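Local coordinates for protein acetylserotonin O-methyltransferase (Homo sapiens, PDB 4A6D) that catalyses the last step of melatonin synthesis, transferring the methyl group of S-adenosyl-L-methionine to the hydroxyl of N-acetylserotonin, at residues W117-D122 with L132-V137; E196-S199 with K205-V208. All blocks are in the same frame, centred on the assembly; numbering follows the deposited sequence.

Interaction 1 (W117-D122 with L132-V137); sequences WGHLAD and LETFGV
T134 OG1 is hydrogen-bonded to the backbone O of Q130, the residue just before helix 131-135, and also lies 3.1 Å from H119 CD2, a carbon of the imidazole ring. The setting is a helix-to-helix corner at the surface of the methyltransferase domain: a type I beta turn from W117 to L120 links helix 103-117 to helix 120-126, H119 takes the N-cap position of the latter, and the short helix 131-135 packs back against that corner. The hydroxyl approaches the ring obliquely, while the CG2 methyl of the same threonine stands 3.8 Å from H119 CD2. The backbone of the preceding residue lies over one ring face: E133 C sits 4.2 Å above the plane of the H119 ring, displaced toward the rim. H119 CG is placed beside its own backbone N and anti to its carbonyl carbon (chi1 -54°), which carries the imidazole across to helix 131-135. With an alanine in place of H119, the T134 side chain and the E133 peptide would probably lose the ring beside them, opening a gap between turn and helix. On its other flank, the CG2 methyl of T134 lies 4.0 Å above the ring plane of F135.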
loop_
_atom_site.group_PDB
_atom_site.type_symbol
_atom_site.label_atom_id
_atom_site.label_comp_id
_atom_site.label_asym_id
_atom_site.label_seq_id
_atom_site.Cartn_x
_atom_site.Cartn_y
_atom_site.Cartn_z
ATOM N N TRP A 117 -4.452 8.553 -2.399
ATOM C CA TRP A 117 -3.594 7.755 -3.274
ATOM C C TRP A 117 -4.307 6.790 -4.239
ATOM O O TRP A 117 -3.719 6.396 -5.245
ATOM C CB TRP A 117 -2.443 7.119 -2.496
ATOM C CG TRP A 117 -1.265 8.038 -2.329
ATOM C CD1 TRP A 117 -1.175 9.132 -1.512
ATOM C CD2 TRP A 117 -0.022 7.963 -3.040
ATOM N NE1 TRP A 117 0.086 9.676 -1.595
ATOM C CE2 TRP A 117 0.800 9.005 -2.556
ATOM C CE3 TRP A 117 0.485 7.102 -4.041
ATOM C CZ2 TRP A 117 2.100 9.210 -3.026
ATOM C CZ3 TRP A 117 1.773 7.307 -4.506
ATOM C CH2 TRP A 117 2.566 8.359 -4.000
ATOM N N GLY A 118 -5.578 6.489 -3.980
ATOM C CA GLY A 118 -6.384 5.698 -4.901
ATOM C C GLY A 118 -6.632 6.474 -6.188
ATOM O O GLY A 118 -6.797 5.892 -7.262
ATOM N N HIS A 119 -6.597 7.809 -6.084
ATOM C CA HIS A 119 -6.767 8.733 -7.205
ATOM C C HIS A 119 -5.406 9.198 -7.776
ATOM O O HIS A 119 -5.361 10.251 -8.412
ATOM C CB HIS A 119 -7.637 9.941 -6.785
ATOM C CG HIS A 119 -8.953 9.550 -6.201
ATOM N ND1 HIS A 119 -10.016 9.196 -7.002
ATOM C CD2 HIS A 119 -9.325 9.447 -4.906
ATOM C CE1 HIS A 119 -11.002 8.881 -6.176
ATOM N NE2 HIS A 119 -10.636 9.024 -4.904
ATOM N N LEU A 120 -4.329 8.387 -7.610
ATOM C CA LEU A 120 -2.967 8.700 -8.080
ATOM C C LEU A 120 -2.888 8.944 -9.584
ATOM O O LEU A 120 -2.269 9.928 -10.004
ATOM C CB LEU A 120 -1.911 7.647 -7.651
ATOM C CG LEU A 120 -0.473 7.917 -8.135
ATOM C CD1 LEU A 120 0.072 9.235 -7.581
ATOM C CD2 LEU A 120 0.445 6.817 -7.781
ATOM N N ALA A 121 -3.497 8.053 -10.378
ATOM C CA ALA A 121 -3.496 8.120 -11.838
ATOM C C ALA A 121 -4.054 9.448 -12.349
ATOM O O ALA A 121 -3.481 10.013 -13.282
ATOM C CB ALA A 121 -4.253 6.940 -12.430
ATOM N N ASP A 122 -5.100 9.992 -11.687
ATOM C CA ASP A 122 -5.677 11.274 -12.074
ATOM C C ASP A 122 -4.854 12.447 -11.607
ATOM O O ASP A 122 -4.796 13.446 -12.318
ATOM C CB ASP A 122 -7.134 11.403 -11.631
ATOM C CG ASP A 122 -8.086 10.413 -12.261
ATOM O OD1 ASP A 122 -7.755 9.866 -13.355
ATOM O OD2 ASP A 122 -9.151 10.163 -11.663
ATOM N N LEU A 132 -11.210 17.259 -3.607
ATOM C CA LEU A 132 -12.585 17.326 -4.088
ATOM C C LEU A 132 -13.051 15.960 -4.631
ATOM O O LEU A 132 -14.198 15.565 -4.388
ATOM C CB LEU A 132 -12.769 18.438 -5.141
ATOM C CG LEU A 132 -14.240 18.763 -5.492
ATOM C CD1 LEU A 132 -14.744 19.968 -4.726
ATOM C CD2 LEU A 132 -14.432 18.950 -6.988
ATOM N N GLU A 133 -12.161 15.233 -5.341
ATOM C CA GLU A 133 -12.499 13.925 -5.936
ATOM C C GLU A 133 -12.552 12.802 -4.911
ATOM O O GLU A 133 -13.201 11.799 -5.164
ATOM C CB GLU A 133 -11.538 13.565 -7.089
ATOM C CG GLU A 133 -11.498 14.576 -8.231
ATOM C CD GLU A 133 -10.485 15.710 -8.159
ATOM O OE1 GLU A 133 -10.354 16.352 -7.090
ATOM O OE2 GLU A 133 -9.881 16.011 -9.214
ATOM N N THR A 134 -11.862 12.963 -3.768
ATOM C CA THR A 134 -11.767 11.958 -2.703
ATOM C C THR A 134 -12.734 12.214 -1.557
ATOM O O THR A 134 -13.367 11.269 -1.090
ATOM C CB THR A 134 -10.320 11.865 -2.132
ATOM O OG1 THR A 134 -9.362 11.985 -3.174
ATOM C CG2 THR A 134 -10.075 10.591 -1.366
ATOM N N PHE A 135 -12.770 13.458 -1.042
ATOM C CA PHE A 135 -13.572 13.799 0.128
ATOM C C PHE A 135 -14.804 14.658 -0.124
ATOM O O PHE A 135 -15.596 14.858 0.803
ATOM C CB PHE A 135 -12.677 14.423 1.218
ATOM C CG PHE A 135 -11.522 13.552 1.660
ATOM C CD1 PHE A 135 -11.729 12.468 2.508
ATOM C CD2 PHE A 135 -10.220 13.837 1.256
ATOM C CE1 PHE A 135 -10.658 11.672 2.923
ATOM C CE2 PHE A 135 -9.150 13.045 1.680
ATOM C CZ PHE A 135 -9.377 11.966 2.507
ATOM N N GLY A 136 -14.948 15.169 -1.349
ATOM C CA GLY A 136 -16.039 16.068 -1.731
ATOM C C GLY A 136 -15.814 17.496 -1.251
ATOM O O GLY A 136 -16.575 18.409 -1.594
ATOM N N VAL A 137 -14.745 17.691 -0.459
ATOM C CA VAL A 137 -14.350 18.944 0.172
ATOM C C VAL A 137 -13.525 19.865 -0.772
ATOM O O VAL A 137 -12.436 19.463 -1.220
ATOM C CB VAL A 137 -13.643 18.669 1.541
ATOM C CG1 VAL A 137 -13.020 19.935 2.134
ATOM C CG2 VAL A 137 -14.609 18.033 2.542
#

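Interaction 2 (E196-S199 with K205-V208)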
loop_
_atom_site.group_PDB
_atom_site.type_symbol
_atom_site.label_atom_id
_atom_site.label_comp_id
_atom_site.label_asym_id
_atom_site.label_seq_id
_atom_site.Cartn_x
_atom_site.Cartn_y
_atom_site.Cartn_z
ATOM N N GLU A 196 11.391 21.224 21.587
ATOM C CA GLU A 196 12.698 20.591 21.410
ATOM C C GLU A 196 13.776 21.644 21.286
ATOM O O GLU A 196 14.822 21.533 21.931
ATOM C CB GLU A 196 12.691 19.668 20.175
ATOM C CG GLU A 196 14.030 19.022 19.851
ATOM C CD GLU A 196 14.456 17.869 20.735
ATOM O OE1 GLU A 196 13.792 16.808 20.682
ATOM O OE2 GLU A 196 15.497 17.998 21.418
ATOM N N CYS A 197 13.509 22.679 20.479
ATOM C CA CYS A 197 14.420 23.796 20.254
ATOM C C CYS A 197 14.846 24.492 21.553
ATOM O O CYS A 197 16.040 24.722 21.762
ATOM C CB CYS A 197 13.816 24.777 19.261
ATOM S SG CYS A 197 15.040 25.717 18.332
ATOM N N MET A 198 13.878 24.748 22.448
ATOM C CA MET A 198 14.087 25.376 23.741
ATOM C C MET A 198 14.873 24.559 24.759
ATOM O O MET A 198 15.606 25.138 25.550
ATOM C CB MET A 198 12.777 25.922 24.293
ATOM C CG MET A 198 12.177 26.997 23.403
ATOM S SD MET A 198 13.269 28.423 23.087
ATOM C CE MET A 198 13.874 28.079 21.409
ATOM N N SER A 199 14.760 23.230 24.735
ATOM C CA SER A 199 15.541 22.376 25.638
ATOM C C SER A 199 16.988 22.318 25.126
ATOM O O SER A 199 17.931 22.334 25.923
ATOM C CB SER A 199 14.935 20.977 25.731
ATOM O OG SER A 199 14.889 20.349 24.463
ATOM N N LYS A 205 14.558 31.983 23.101
ATOM C CA LYS A 205 13.109 32.133 23.277
ATOM C C LYS A 205 12.471 31.967 21.892
ATOM O O LYS A 205 13.083 32.332 20.883
ATOM C CB LYS A 205 12.743 33.501 23.867
ATOM C CG LYS A 205 12.496 33.497 25.378
ATOM C CD LYS A 205 13.086 34.741 26.094
ATOM C CE LYS A 205 12.190 35.968 26.104
ATOM N NZ LYS A 205 12.863 37.168 26.699
ATOM N N ILE A 206 11.249 31.407 21.836
ATOM C CA ILE A 206 10.544 31.143 20.569
ATOM C C ILE A 206 9.025 31.482 20.554
ATOM O O ILE A 206 8.310 31.188 21.523
ATOM C CB ILE A 206 10.813 29.670 20.110
ATOM C CG1 ILE A 206 10.430 29.418 18.635
ATOM C CG2 ILE A 206 10.138 28.669 21.037
ATOM C CD1 ILE A 206 11.182 28.213 17.970
ATOM N N THR A 207 8.535 32.021 19.413
ATOM C CA THR A 207 7.109 32.200 19.187
ATOM C C THR A 207 6.636 31.187 18.125
ATOM O O THR A 207 7.225 31.105 17.044
ATOM C CB THR A 207 6.774 33.632 18.848
ATOM O OG1 THR A 207 7.182 34.411 19.960
ATOM C CG2 THR A 207 5.272 33.848 18.584
ATOM N N VAL A 208 5.583 30.423 18.436
ATOM C CA VAL A 208 4.980 29.508 17.467
ATOM C C VAL A 208 3.908 30.316 16.714
ATOM O O VAL A 208 2.982 30.848 17.334
ATOM C CB VAL A 208 4.430 28.202 18.100
ATOM C CG1 VAL A 208 3.725 27.338 17.061
ATOM C CG2 VAL A 208 5.547 27.401 18.775
#
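The beta-alpha-beta unit of strand 182-186, helix 192-200 and strand 205-210 is the classic building block of Rossmann-like methyltransferases, and in this contact its helix is seated on the second strand through one methionine. M198 makes the contact from the helix side. Its CG carbon is anti to the carbonyl carbon and beside the backbone N (chi1 -62°), and the chain then bends twice, at chi2 (-57°) and chi3 (102°), bringing sulfur and terminal methyl against the strand. Three successive atoms of the thioether do the touching. M198 CG meets I206 CG2 at 3.5 Å, M198 SD lies 3.7 Å from K205 CA, and M198 CE reaches I206 CB at 3.7 Å. The two side chains cross obliquely, with the CG2 branch of the isoleucine next to both CG and SD of the methionine. I206 CG1 is anti to its backbone N, which leaves CG2 between the backbone N and the carbonyl carbon. The CB of K205 points away from the helix, and its CA is what meets the sulfur. I230 of the neighbouring strand touches both M198 and I206, while A194 and M183 also pack on I206. With only carbon and sulfur meeting across the interface, the fit probably depends on shape and dispersion: the bent thioether appears to follow the contour of a beta-branched neighbour, and the touching side-chain atoms bring no polar group that needs a partner.

One methyltransferase chain here illustrates two ways of joining neighbouring elements, a surface corner and a buried apolar seat. Interactions 1 and 2 follow each other in series along the chain and lie on opposite sides of its centre, with their own centres 37 Å apart and their nearest atoms about 24 Å apart. Each lies near a different part of the active site. In 117-122 with 132-137, the side chain of T134 is about 8 Å from that of Q306, a substrate-binding residue, and W117 NE1 hydrogen-bonds to OD1 of N302, another. In 196-199 with 205-208, the side chain of I206 is about 10 Å from the bound S-adenosylmethionine.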